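Cellulosomal scaffoldin (Bacteroides cellulosolvens, PDB 2XBT) organises a cellulosome as its scaffold protein, here represented by the family 3b carbohydrate-binding module, which probably binds cellulose. Local coordinates at residues Met30-Asn34 against Gln108-Thr112; Leu42-Ile47 against Glu90-Ala94; Asp130-Pro134 against Lys144-Val148. One frame throughout, in Å; residues are numbered along the deposited sequence.

Contact 1. Residues Met30-Asn34 against Gln108-Thr112; sequences MKLQN and QSEVT
Glu110 reaches across to Lys31 and Gln33 on the neighbouring strand, and each of its carboxylate oxygens takes one partner. Its CG lies between the backbone N and the carbonyl carbon (chi1 62°), and the chain runs extended from there, which puts the carboxylate within range of both. OE2 receives the amide N-H of Gln33: NE2 stands 3.2 Å from Glu110 OE2, with an angle of 159° at the hydrogen. The oxygen lies near the plane of the Gln33 amide, but the amide nitrogen comes in from above the carboxylate plane. The two side chains run side by side in the same direction, with Gln33 CG 3.7 Å from Glu110 CB. Lys31 meets the second oxygen, slanting past it with CD and CE as well as the ammonium against OE1. NZ to Glu110 OE1 is 3.1 Å, a salt bridge whose hydrogen bond is weak. Lys31 CG also brushes Thr112 OG1, 3.5 Å away.

These residues share one face of an antiparallel pair joining strands 22-34 and 110-119, part of a sheet in the beta-sandwich of the CBM3 module. The opposite face turns inward, where Leu32 CB meets Val111 CG1 at 3.8 Å. Leu32 and Val111 form the hydrogen-bonded pair, with Leu32 N to Val111 O at 2.9 Å and Val111 N to Leu32 O at 3.0 Å. Asn34 N continues the pairing to Ser109 O.

Beyond the pair, strand 10-15 bonds to 30-34 through the backbones of Leu13 and Lys11. The buried amide of Asn34 is held by Ser38 O, Gly99 O and Gly36 N.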
ATOM      1  N   MET A  30       2.586  -4.935   3.808  1.00 23.74           N
ATOM      2  CA  MET A  30       3.627  -4.268   3.051  1.00 21.43           C
ATOM      3  C   MET A  30       4.863  -4.022   3.876  1.00 25.68           C
ATOM      4  O   MET A  30       4.776  -3.732   5.067  1.00 28.04           O
ATOM      5  CB  MET A  30       3.098  -2.964   2.499  1.00 21.03           C
ATOM      6  CG  MET A  30       2.074  -3.233   1.406  1.00 29.75           C
ATOM      7  SD  MET A  30       1.123  -1.808   0.940  1.00 31.39           S
ATOM      8  CE  MET A  30       0.303  -1.359   2.457  1.00 24.33           C
ATOM      9  N   LYS A  31       6.011  -4.152   3.233  1.00 21.56           N
ATOM     10  CA  LYS A  31       7.265  -3.753   3.833  1.00 23.78           C
ATOM     11  C   LYS A  31       7.889  -2.755   2.906  1.00 21.49           C
ATOM     12  O   LYS A  31       8.199  -3.076   1.759  1.00 21.69           O
ATOM     13  CB  LYS A  31       8.228  -4.932   3.931  1.00 24.80           C
ATOM     14  CG  LYS A  31       8.199  -5.688   5.219  1.00 36.36           C
ATOM     15  CD  LYS A  31       9.499  -6.483   5.363  1.00 39.25           C
ATOM     16  CE  LYS A  31       9.444  -7.484   6.504  1.00 44.07           C
ATOM     17  NZ  LYS A  31      10.739  -8.233   6.621  1.00 44.18           N
ATOM     18  N   LEU A  32       8.088  -1.546   3.396  1.00 18.84           N
ATOM     19  CA  LEU A  32       8.766  -0.536   2.620  1.00 19.15           C
ATOM     20  C   LEU A  32      10.205  -0.494   3.110  1.00 22.21           C
ATOM     21  O   LEU A  32      10.443  -0.271   4.296  1.00 21.39           O
ATOM     22  CB  LEU A  32       8.058   0.809   2.778  1.00 19.44           C
ATOM     23  CG  LEU A  32       8.694   2.045   2.123  1.00 22.47           C
ATOM     24  CD1 LEU A  32       8.859   1.902   0.608  1.00 23.19           C
ATOM     25  CD2 LEU A  32       7.877   3.291   2.463  1.00 23.46           C
ATOM     26  N   GLN A  33      11.152  -0.731   2.203  1.00 21.45           N
ATOM     27  CA  GLN A  33      12.569  -0.792   2.565  1.00 26.51           C
ATOM     28  C   GLN A  33      13.357   0.379   1.992  1.00 28.09           C
ATOM     29  O   GLN A  33      13.053   0.889   0.915  1.00 26.77           O
ATOM     30  CB  GLN A  33      13.202  -2.089   2.056  1.00 26.81           C
ATOM     31  CG  GLN A  33      12.738  -3.336   2.753  1.00 31.83           C
ATOM     32  CD  GLN A  33      13.361  -4.597   2.165  1.00 39.20           C
ATOM     33  OE1 GLN A  33      13.682  -4.649   0.976  1.00 37.03           O
ATOM     34  NE2 GLN A  33      13.528  -5.620   2.996  1.00 34.44           N
ATOM     35  N   ASN A  34      14.385   0.797   2.717  1.00 25.62           N
ATOM     36  CA  ASN A  34      15.331   1.768   2.193  1.00 25.10           C
ATOM     37  C   ASN A  34      16.629   1.002   1.987  1.00 29.79           C
ATOM     38  O   ASN A  34      17.187   0.469   2.936  1.00 24.40           O
ATOM     39  CB  ASN A  34      15.495   2.921   3.185  1.00 25.41           C
ATOM     40  CG  ASN A  34      16.644   3.860   2.830  1.00 24.82           C
ATOM     41  OD1 ASN A  34      17.121   3.880   1.705  1.00 25.84           O
ATOM     42  ND2 ASN A  34      17.081   4.642   3.804  1.00 24.10           N
ATOM     43  N   GLN A 108      15.804   2.019  12.037  1.00 27.70           N
ATOM     44  CA  GLN A 108      15.326   0.908  11.219  1.00 28.82           C
ATOM     45  C   GLN A 108      15.234   1.313   9.761  1.00 25.13           C
ATOM     46  O   GLN A 108      14.817   2.434   9.453  1.00 23.70           O
ATOM     47  CB  GLN A 108      13.966   0.418  11.707  1.00 29.59           C
ATOM     48  CG  GLN A 108      14.027  -0.295  13.041  1.00 35.33           C
ATOM     49  CD  GLN A 108      12.659  -0.672  13.541  1.00 40.32           C
ATOM     50  OE1 GLN A 108      12.127  -1.723  13.187  1.00 44.41           O
ATOM     51  NE2 GLN A 108      12.072   0.186  14.370  1.00 41.40           N
ATOM     52  N   SER A 109      15.628   0.414   8.866  1.00 24.96           N
ATOM     53  CA  SER A 109      15.668   0.751   7.445  1.00 22.29           C
ATOM     54  C   SER A 109      14.430   0.268   6.692  1.00 28.59           C
ATOM     55  O   SER A 109      14.316   0.438   5.472  1.00 22.24           O
ATOM     56  CB  SER A 109      16.932   0.202   6.792  1.00 23.38           C
ATOM     57  OG  SER A 109      16.986  -1.203   6.875  1.00 25.86           O
ATOM     58  N   GLU A 110      13.500  -0.338   7.421  1.00 23.23           N
ATOM     59  CA  GLU A 110      12.254  -0.752   6.806  1.00 26.00           C
ATOM     60  C   GLU A 110      11.090  -0.617   7.771  1.00 23.46           C
ATOM     61  O   GLU A 110      11.260  -0.622   8.994  1.00 22.49           O
ATOM     62  CB  GLU A 110      12.358  -2.181   6.295  1.00 26.28           C
ATOM     63  CG  GLU A 110      12.606  -3.180   7.391  1.00 33.81           C
ATOM     64  CD  GLU A 110      12.513  -4.609   6.903  1.00 43.06           C
ATOM     65  OE1 GLU A 110      11.564  -5.308   7.322  1.00 42.58           O
ATOM     66  OE2 GLU A 110      13.387  -5.030   6.109  1.00 43.08           O
ATOM     67  N   VAL A 111       9.901  -0.498   7.207  1.00 20.20           N
ATOM     68  CA  VAL A 111       8.700  -0.396   8.005  1.00 19.44           C
ATOM     69  C   VAL A 111       7.683  -1.400   7.473  1.00 25.25           C
ATOM     70  O   VAL A 111       7.532  -1.561   6.260  1.00 20.97           O
ATOM     71  CB  VAL A 111       8.127   1.025   7.983  1.00 17.31           C
ATOM     72  CG1 VAL A 111       7.818   1.465   6.541  1.00 22.62           C
ATOM     73  CG2 VAL A 111       6.884   1.103   8.860  1.00 23.36           C
ATOM     74  N   THR A 112       7.034  -2.099   8.393  1.00 22.45           N
ATOM     75  CA  THR A 112       5.990  -3.052   8.041  1.00 21.44           C
ATOM     76  C   THR A 112       4.612  -2.434   8.260  1.00 24.05           C
ATOM     77  O   THR A 112       4.339  -1.865   9.314  1.00 22.16           O
ATOM     78  CB  THR A 112       6.124  -4.324   8.880  1.00 26.21           C
ATOM     79  OG1 THR A 112       7.364  -4.966   8.551  1.00 30.98           O
ATOM     80  CG2 THR A 112       4.970  -5.274   8.583  1.00 29.52           C
TER

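Contact 2. Residues Leu42-Ile47 against Glu90-Ala94; sequences LSKITI and EIKLA
Leu93 packs against both Leu42 and Ile45. With CG anti to its carbonyl carbon (chi1 -61°), it brings CD1 to 3.8 Å from Leu42 CD2 and 4.0 Å from Ile45 CG2. It crosses Leu42 at a slant but runs beside Ile45 in the same direction. Ile47, on the same buried face, stands across from Ile91, and their backbones form a hydrogen-bonded pair: Ile47 N to Ile91 O is 2.9 Å and Ile91 N to Ile47 O is 2.8 Å. Thr46 turns to the other face and lies alongside Lys92, its CG2 methyl 3.5 Å from Lys92 CG. The same threonine is flanked by Glu90, whose carboxylate is engaged by Arg48.

Regular pairing ends past Thr46 and Lys92, as residues 42-44 curl into a 3-10 turn. Water enters there: water 2 accepts from Lys92 NZ while donating to Ser43 O. Leu93 O is approached by the CA of Ser43, at 3.3 Å. The arrangement is an antiparallel strand pair entered from a 3-10 turn, in the inner part of a five-stranded sheet of the CBM3 beta-sandwich.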
ATOM      1  N   LEU A  42       8.841   9.237   7.214  1.00 21.12           N
ATOM      2  CA  LEU A  42       7.639   8.473   6.910  1.00 21.31           C
ATOM      3  C   LEU A  42       6.402   9.344   6.747  1.00 22.81           C
ATOM      4  O   LEU A  42       5.456   8.946   6.072  1.00 21.24           O
ATOM      5  CB  LEU A  42       7.380   7.389   7.949  1.00 22.19           C
ATOM      6  CG  LEU A  42       8.364   6.225   7.940  1.00 21.69           C
ATOM      7  CD1 LEU A  42       8.000   5.274   9.063  1.00 29.12           C
ATOM      8  CD2 LEU A  42       8.313   5.516   6.585  1.00 25.19           C
ATOM      9  N   SER A  43       6.404  10.528   7.352  1.00 19.42           N
ATOM     10  CA  SER A  43       5.240  11.415   7.237  1.00 22.99           C
ATOM     11  C   SER A  43       5.056  11.920   5.807  1.00 23.70           C
ATOM     12  O   SER A  43       4.004  12.475   5.464  1.00 23.29           O
ATOM     13  CB  SER A  43       5.358  12.598   8.200  1.00 26.35           C
ATOM     14  OG  SER A  43       6.322  13.535   7.741  1.00 25.70           O
ATOM     15  N   LYS A  44       6.074  11.721   4.971  1.00 21.04           N
ATOM     16  CA  LYS A  44       6.005  12.149   3.581  1.00 22.09           C
ATOM     17  C   LYS A  44       5.696  11.016   2.619  1.00 21.06           C
ATOM     18  O   LYS A  44       5.658  11.222   1.419  1.00 19.77           O
ATOM     19  CB  LYS A  44       7.298  12.837   3.158  1.00 25.07           C
ATOM     20  CG  LYS A  44       7.566  14.116   3.916  1.00 27.29           C
ATOM     21  CD  LYS A  44       8.854  14.753   3.432  1.00 35.59           C
ATOM     22  CE  LYS A  44       9.007  16.143   4.015  1.00 44.37           C
ATOM     23  NZ  LYS A  44       8.914  16.079   5.489  1.00 41.02           N
ATOM     24  N   ILE A  45       5.471   9.823   3.151  1.00 18.44           N
ATOM     25  CA  ILE A  45       5.163   8.668   2.317  1.00 19.23           C
ATOM     26  C   ILE A  45       3.649   8.483   2.187  1.00 20.16           C
ATOM     27  O   ILE A  45       2.918   8.556   3.171  1.00 20.49           O
ATOM     28  CB  ILE A  45       5.738   7.383   2.935  1.00 20.41           C
ATOM     29  CG1 ILE A  45       7.276   7.350   2.843  1.00 21.66           C
ATOM     30  CG2 ILE A  45       5.113   6.147   2.288  1.00 18.95           C
ATOM     31  CD1 ILE A  45       7.812   6.989   1.471  1.00 18.26           C
ATOM     32  N   THR A  46       3.184   8.243   0.966  1.00 17.74           N
ATOM     33  CA  THR A  46       1.824   7.762   0.751  1.00 18.58           C
ATOM     34  C   THR A  46       1.870   6.516  -0.109  1.00 21.98           C
ATOM     35  O   THR A  46       2.792   6.330  -0.927  1.00 18.58           O
ATOM     36  CB  THR A  46       0.925   8.828   0.083  1.00 23.34           C
ATOM     37  OG1 THR A  46       1.575   9.342  -1.082  1.00 27.20           O
ATOM     38  CG2 THR A  46       0.700   9.962   1.037  1.00 26.40           C
ATOM     39  N   ILE A  47       0.890   5.638   0.097  1.00 20.41           N
ATOM     40  CA  ILE A  47       0.799   4.415  -0.680  1.00 18.23           C
ATOM     41  C   ILE A  47      -0.591   4.347  -1.268  1.00 17.98           C
ATOM     42  O   ILE A  47      -1.560   4.661  -0.581  1.00 18.56           O
ATOM     43  CB  ILE A  47       1.046   3.209   0.209  1.00 18.80           C
ATOM     44  CG1 ILE A  47       2.465   3.286   0.766  1.00 17.23           C
ATOM     45  CG2 ILE A  47       0.867   1.899  -0.590  1.00 17.56           C
ATOM     46  CD1 ILE A  47       2.743   2.273   1.867  1.00 17.38           C
ATOM     47  N   GLU A  90      -5.721   5.464  -0.185  1.00 19.74           N
ATOM     48  CA  GLU A  90      -4.448   6.128   0.076  1.00 18.51           C
ATOM     49  C   GLU A  90      -4.087   5.970   1.530  1.00 19.77           C
ATOM     50  O   GLU A  90      -4.809   6.438   2.414  1.00 19.78           O
ATOM     51  CB  GLU A  90      -4.495   7.616  -0.273  1.00 20.80           C
ATOM     52  CG  GLU A  90      -3.156   8.316  -0.030  1.00 22.32           C
ATOM     53  CD  GLU A  90      -3.096   9.689  -0.673  1.00 33.49           C
ATOM     54  OE1 GLU A  90      -3.513  10.667  -0.024  1.00 35.26           O
ATOM     55  OE2 GLU A  90      -2.636   9.787  -1.829  1.00 34.31           O
ATOM     56  N   ILE A  91      -2.952   5.322   1.761  1.00 17.78           N
ATOM     57  CA  ILE A  91      -2.451   5.107   3.108  1.00 19.56           C
ATOM     58  C   ILE A  91      -1.358   6.126   3.403  1.00 21.16           C
ATOM     59  O   ILE A  91      -0.422   6.299   2.620  1.00 19.04           O
ATOM     60  CB  ILE A  91      -1.939   3.667   3.255  1.00 19.34           C
ATOM     61  CG1 ILE A  91      -3.092   2.681   3.041  1.00 21.66           C
ATOM     62  CG2 ILE A  91      -1.293   3.440   4.622  1.00 23.07           C
ATOM     63  CD1 ILE A  91      -2.639   1.255   2.919  1.00 23.21           C
ATOM     64  N   LYS A  92      -1.493   6.819   4.529  1.00 19.56           N
ATOM     65  CA  LYS A  92      -0.519   7.827   4.904  1.00 24.50           C
ATOM     66  C   LYS A  92       0.115   7.404   6.206  1.00 25.36           C
ATOM     67  O   LYS A  92      -0.576   6.963   7.112  1.00 24.06           O
ATOM     68  CB  LYS A  92      -1.191   9.181   5.102  1.00 30.53           C
ATOM     69  CG  LYS A  92      -1.474   9.963   3.833  1.00 30.14           C
ATOM     70  CD  LYS A  92      -1.870  11.390   4.198  1.00 40.76           C
ATOM     71  CE  LYS A  92      -2.078  12.263   2.968  1.00 44.16           C
ATOM     72  NZ  LYS A  92      -0.826  12.392   2.177  1.00 46.17           N
ATOM     73  N   LEU A  93       1.435   7.515   6.287  1.00 24.13           N
ATOM     74  CA  LEU A  93       2.152   7.204   7.511  1.00 27.47           C
ATOM     75  C   LEU A  93       2.326   8.513   8.254  1.00 27.36           C
ATOM     76  O   LEU A  93       2.505   9.550   7.632  1.00 29.91           O
ATOM     77  CB  LEU A  93       3.492   6.565   7.173  1.00 23.70           C
ATOM     78  CG  LEU A  93       3.309   5.261   6.393  1.00 27.95           C
ATOM     79  CD1 LEU A  93       4.650   4.680   5.982  1.00 26.54           C
ATOM     80  CD2 LEU A  93       2.515   4.255   7.229  1.00 32.21           C
ATOM     81  N   ALA A  94       2.223   8.476   9.577  1.00 32.31           N
ATOM     82  CA  ALA A  94       2.117   9.720  10.338  1.00 31.23           C
ATOM     83  C   ALA A  94       3.451  10.234  10.859  1.00 31.58           C
ATOM     84  O   ALA A  94       3.680  11.444  10.901  1.00 34.94           O
ATOM     85  CB  ALA A  94       1.115   9.576  11.486  1.00 28.26           C
TER
HETATM   86  O   HOH W   1       1.353  12.120   7.254  1.00 39.76           O
HETATM   87  O   HOH W   2       1.922  12.439   3.362  1.00 40.47           O
HETATM   88  O   HOH W   3       2.397  10.416   4.821  1.00 35.56           O

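Contact 3. Residues Asp130-Pro134 against Lys144-Val148; sequences DYSYP and KLVAV
A chi1 of 180° puts Tyr131 CG opposite the backbone N, so the phenol ends up beside Leu145, while Ser132 sets OG beside its own backbone N (chi1 -70°), facing the carbonyl of Leu145. Both residues occupy the two central positions of a type I beta turn from Asp130 to Tyr133, closed by the bond from Tyr133 N to Asp130 O. The turn belongs to the loop that follows strand 125-126 in the CBM3 beta-sandwich, and it meets the stretch leading into strand 147-150.

Ser132 OG donates to Leu145 O over 2.7 Å, arriving from well above the carbonyl plane, 40° out of it. The same hydroxyl accepts from Phe50 N, so the serine links the incoming stretch to strand 45-51 as well. Leu145 O also lies near the plane of the Tyr131 ring, at its edge, 3.5 Å from CE2. Nearer the hydroxyl, Leu145 crosses obliquely and puts CD2 3.9 Å from Tyr131 CZ. Its other methyl, CD1, is pressed against the backbone, 3.2 Å from Tyr131 O. Val146 adds a lighter touch, CG2 to Ser132 CB at 4.1 Å.

Neighbouring residues bond to the same groups. Tyr131 OH donates to Thr158 O near the end of the chain, and its ring makes an edge-to-face contact with His82. The side-chain amide of Asn143 bonds to both segments: its OD1 accepts from the backbone N of Leu145, and its ND2 donates to the backbone O of Ser132.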
ATOM      1  N   ASP A 130      -9.830  -5.642  -9.258  1.00 26.18           N
ATOM      2  CA  ASP A 130      -9.058  -4.568  -8.641  1.00 23.09           C
ATOM      3  C   ASP A 130      -7.670  -4.522  -9.248  1.00 19.49           C
ATOM      4  O   ASP A 130      -6.933  -5.508  -9.205  1.00 20.50           O
ATOM      5  CB  ASP A 130      -8.949  -4.766  -7.131  1.00 20.82           C
ATOM      6  CG  ASP A 130     -10.275  -4.637  -6.430  1.00 24.15           C
ATOM      7  OD1 ASP A 130     -11.187  -3.957  -6.954  1.00 23.77           O
ATOM      8  OD2 ASP A 130     -10.398  -5.202  -5.332  1.00 23.03           O
ATOM      9  N   TYR A 131      -7.316  -3.364  -9.802  1.00 19.12           N
ATOM     10  CA  TYR A 131      -6.010  -3.151 -10.424  1.00 20.27           C
ATOM     11  C   TYR A 131      -4.837  -3.636  -9.562  1.00 17.76           C
ATOM     12  O   TYR A 131      -3.910  -4.306 -10.048  1.00 17.52           O
ATOM     13  CB  TYR A 131      -5.853  -1.652 -10.727  1.00 18.98           C
ATOM     14  CG  TYR A 131      -4.535  -1.258 -11.372  1.00 21.50           C
ATOM     15  CD1 TYR A 131      -4.389  -1.262 -12.750  1.00 17.71           C
ATOM     16  CD2 TYR A 131      -3.447  -0.877 -10.608  1.00 19.13           C
ATOM     17  CE1 TYR A 131      -3.204  -0.907 -13.350  1.00 20.84           C
ATOM     18  CE2 TYR A 131      -2.254  -0.515 -11.202  1.00 18.24           C
ATOM     19  CZ  TYR A 131      -2.141  -0.538 -12.579  1.00 21.91           C
ATOM     20  OH  TYR A 131      -0.956  -0.195 -13.180  1.00 21.55           O
ATOM     21  N   SER A 132      -4.860  -3.288  -8.283  1.00 16.40           N
ATOM     22  CA  SER A 132      -3.716  -3.570  -7.419  1.00 19.78           C
ATOM     23  C   SER A 132      -3.675  -5.004  -6.897  1.00 19.92           C
ATOM     24  O   SER A 132      -2.675  -5.432  -6.316  1.00 20.30           O
ATOM     25  CB  SER A 132      -3.646  -2.563  -6.263  1.00 17.32           C
ATOM     26  OG  SER A 132      -3.293  -1.262  -6.735  1.00 19.19           O
ATOM     27  N   TYR A 133      -4.755  -5.758  -7.098  1.00 18.09           N
ATOM     28  CA  TYR A 133      -4.744  -7.149  -6.618  1.00 19.47           C
ATOM     29  C   TYR A 133      -3.844  -8.010  -7.502  1.00 18.41           C
ATOM     30  O   TYR A 133      -4.086  -8.139  -8.707  1.00 22.14           O
ATOM     31  CB  TYR A 133      -6.149  -7.749  -6.582  1.00 18.17           C
ATOM     32  CG  TYR A 133      -6.155  -9.219  -6.183  1.00 23.28           C
ATOM     33  CD1 TYR A 133      -5.842  -9.610  -4.882  1.00 22.78           C
ATOM     34  CD2 TYR A 133      -6.461 -10.211  -7.112  1.00 24.31           C
ATOM     35  CE1 TYR A 133      -5.842 -10.979  -4.512  1.00 23.20           C
ATOM     36  CE2 TYR A 133      -6.465 -11.564  -6.760  1.00 23.44           C
ATOM     37  CZ  TYR A 133      -6.156 -11.942  -5.467  1.00 26.92           C
ATOM     38  OH  TYR A 133      -6.163 -13.282  -5.126  1.00 29.28           O
ATOM     39  N   PRO A 134      -2.816  -8.618  -6.909  1.00 20.44           N
ATOM     40  CA  PRO A 134      -1.811  -9.324  -7.712  1.00 24.80           C
ATOM     41  C   PRO A 134      -2.031 -10.830  -7.797  1.00 25.52           C
ATOM     42  O   PRO A 134      -1.167 -11.540  -8.333  1.00 30.61           O
ATOM     43  CB  PRO A 134      -0.531  -9.071  -6.926  1.00 23.01           C
ATOM     44  CG  PRO A 134      -1.008  -9.062  -5.472  1.00 26.80           C
ATOM     45  CD  PRO A 134      -2.476  -8.644  -5.472  1.00 21.56           C
ATOM     46  N   LYS A 144       4.137  -4.676  -8.236  1.00 20.56           N
ATOM     47  CA  LYS A 144       4.351  -3.385  -8.896  1.00 25.09           C
ATOM     48  C   LYS A 144       3.074  -2.600  -9.176  1.00 23.99           C
ATOM     49  O   LYS A 144       3.136  -1.465  -9.647  1.00 22.98           O
ATOM     50  CB  LYS A 144       5.116  -3.580 -10.207  1.00 28.50           C
ATOM     51  CG  LYS A 144       6.527  -4.104 -10.045  1.00 37.94           C
ATOM     52  CD  LYS A 144       7.444  -3.058  -9.425  1.00 39.14           C
ATOM     53  CE  LYS A 144       8.751  -2.947 -10.203  1.00 45.71           C
ATOM     54  NZ  LYS A 144       9.751  -2.090  -9.491  1.00 45.60           N
ATOM     55  N   LEU A 145       1.917  -3.184  -8.870  1.00 19.66           N
ATOM     56  CA  LEU A 145       0.642  -2.523  -9.143  1.00 20.09           C
ATOM     57  C   LEU A 145       0.179  -1.666  -7.958  1.00 18.91           C
ATOM     58  O   LEU A 145      -0.906  -1.074  -7.992  1.00 17.71           O
ATOM     59  CB  LEU A 145      -0.432  -3.564  -9.509  1.00 19.91           C
ATOM     60  CG  LEU A 145      -0.080  -4.519 -10.662  1.00 28.00           C
ATOM     61  CD1 LEU A 145      -1.098  -5.651 -10.732  1.00 27.89           C
ATOM     62  CD2 LEU A 145      -0.032  -3.766 -11.977  1.00 25.03           C
ATOM     63  N   VAL A 146       1.014  -1.586  -6.927  1.00 17.60           N
ATOM     64  CA  VAL A 146       0.756  -0.683  -5.799  1.00 15.29           C
ATOM     65  C   VAL A 146       1.773   0.433  -5.913  1.00 17.73           C
ATOM     66  O   VAL A 146       2.956   0.164  -6.156  1.00 21.03           O
ATOM     67  CB  VAL A 146       0.962  -1.383  -4.443  1.00 18.59           C
ATOM     68  CG1 VAL A 146       0.895  -0.372  -3.299  1.00 19.20           C
ATOM     69  CG2 VAL A 146      -0.092  -2.486  -4.252  1.00 20.74           C
ATOM     70  N   ALA A 147       1.335   1.673  -5.759  1.00 16.00           N
ATOM     71  CA  ALA A 147       2.250   2.808  -5.959  1.00 18.14           C
ATOM     72  C   ALA A 147       2.654   3.444  -4.637  1.00 17.39           C
ATOM     73  O   ALA A 147       1.834   3.577  -3.726  1.00 17.93           O
ATOM     74  CB  ALA A 147       1.622   3.859  -6.852  1.00 16.57           C
ATOM     75  N   VAL A 148       3.915   3.873  -4.566  1.00 17.38           N
ATOM     76  CA  VAL A 148       4.424   4.584  -3.400  1.00 18.23           C
ATOM     77  C   VAL A 148       4.942   5.961  -3.827  1.00 20.05           C
ATOM     78  O   VAL A 148       5.624   6.081  -4.846  1.00 20.42           O
ATOM     79  CB  VAL A 148       5.584   3.836  -2.783  1.00 15.23           C
ATOM     80  CG1 VAL A 148       6.027   4.539  -1.483  1.00 17.57           C
ATOM     81  CG2 VAL A 148       5.207   2.373  -2.522  1.00 18.61           C
TER

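In the fold
Contacts 1 and 2 face each other across the sandwich: the former pairs strands of one sheet, the latter strands of the other. Their inward side chains meet, with Met30 packed on Ile47 and Ile91, and Leu32 on Ile45. Contact 1 is partly buried, keeping one partly exposed face of charged and amide groups; contact 2 is more buried, with its polar side chains on one face and ordered water at the turn. Contact 3, also buried, joins a loop to the approach of strand 147-150, neighbour of 45-51, so it shares a sheet with contact 2, and Ile47 touches Val146. There a single serine hydroxyl bond and aromatic-aliphatic packing replace paired backbones.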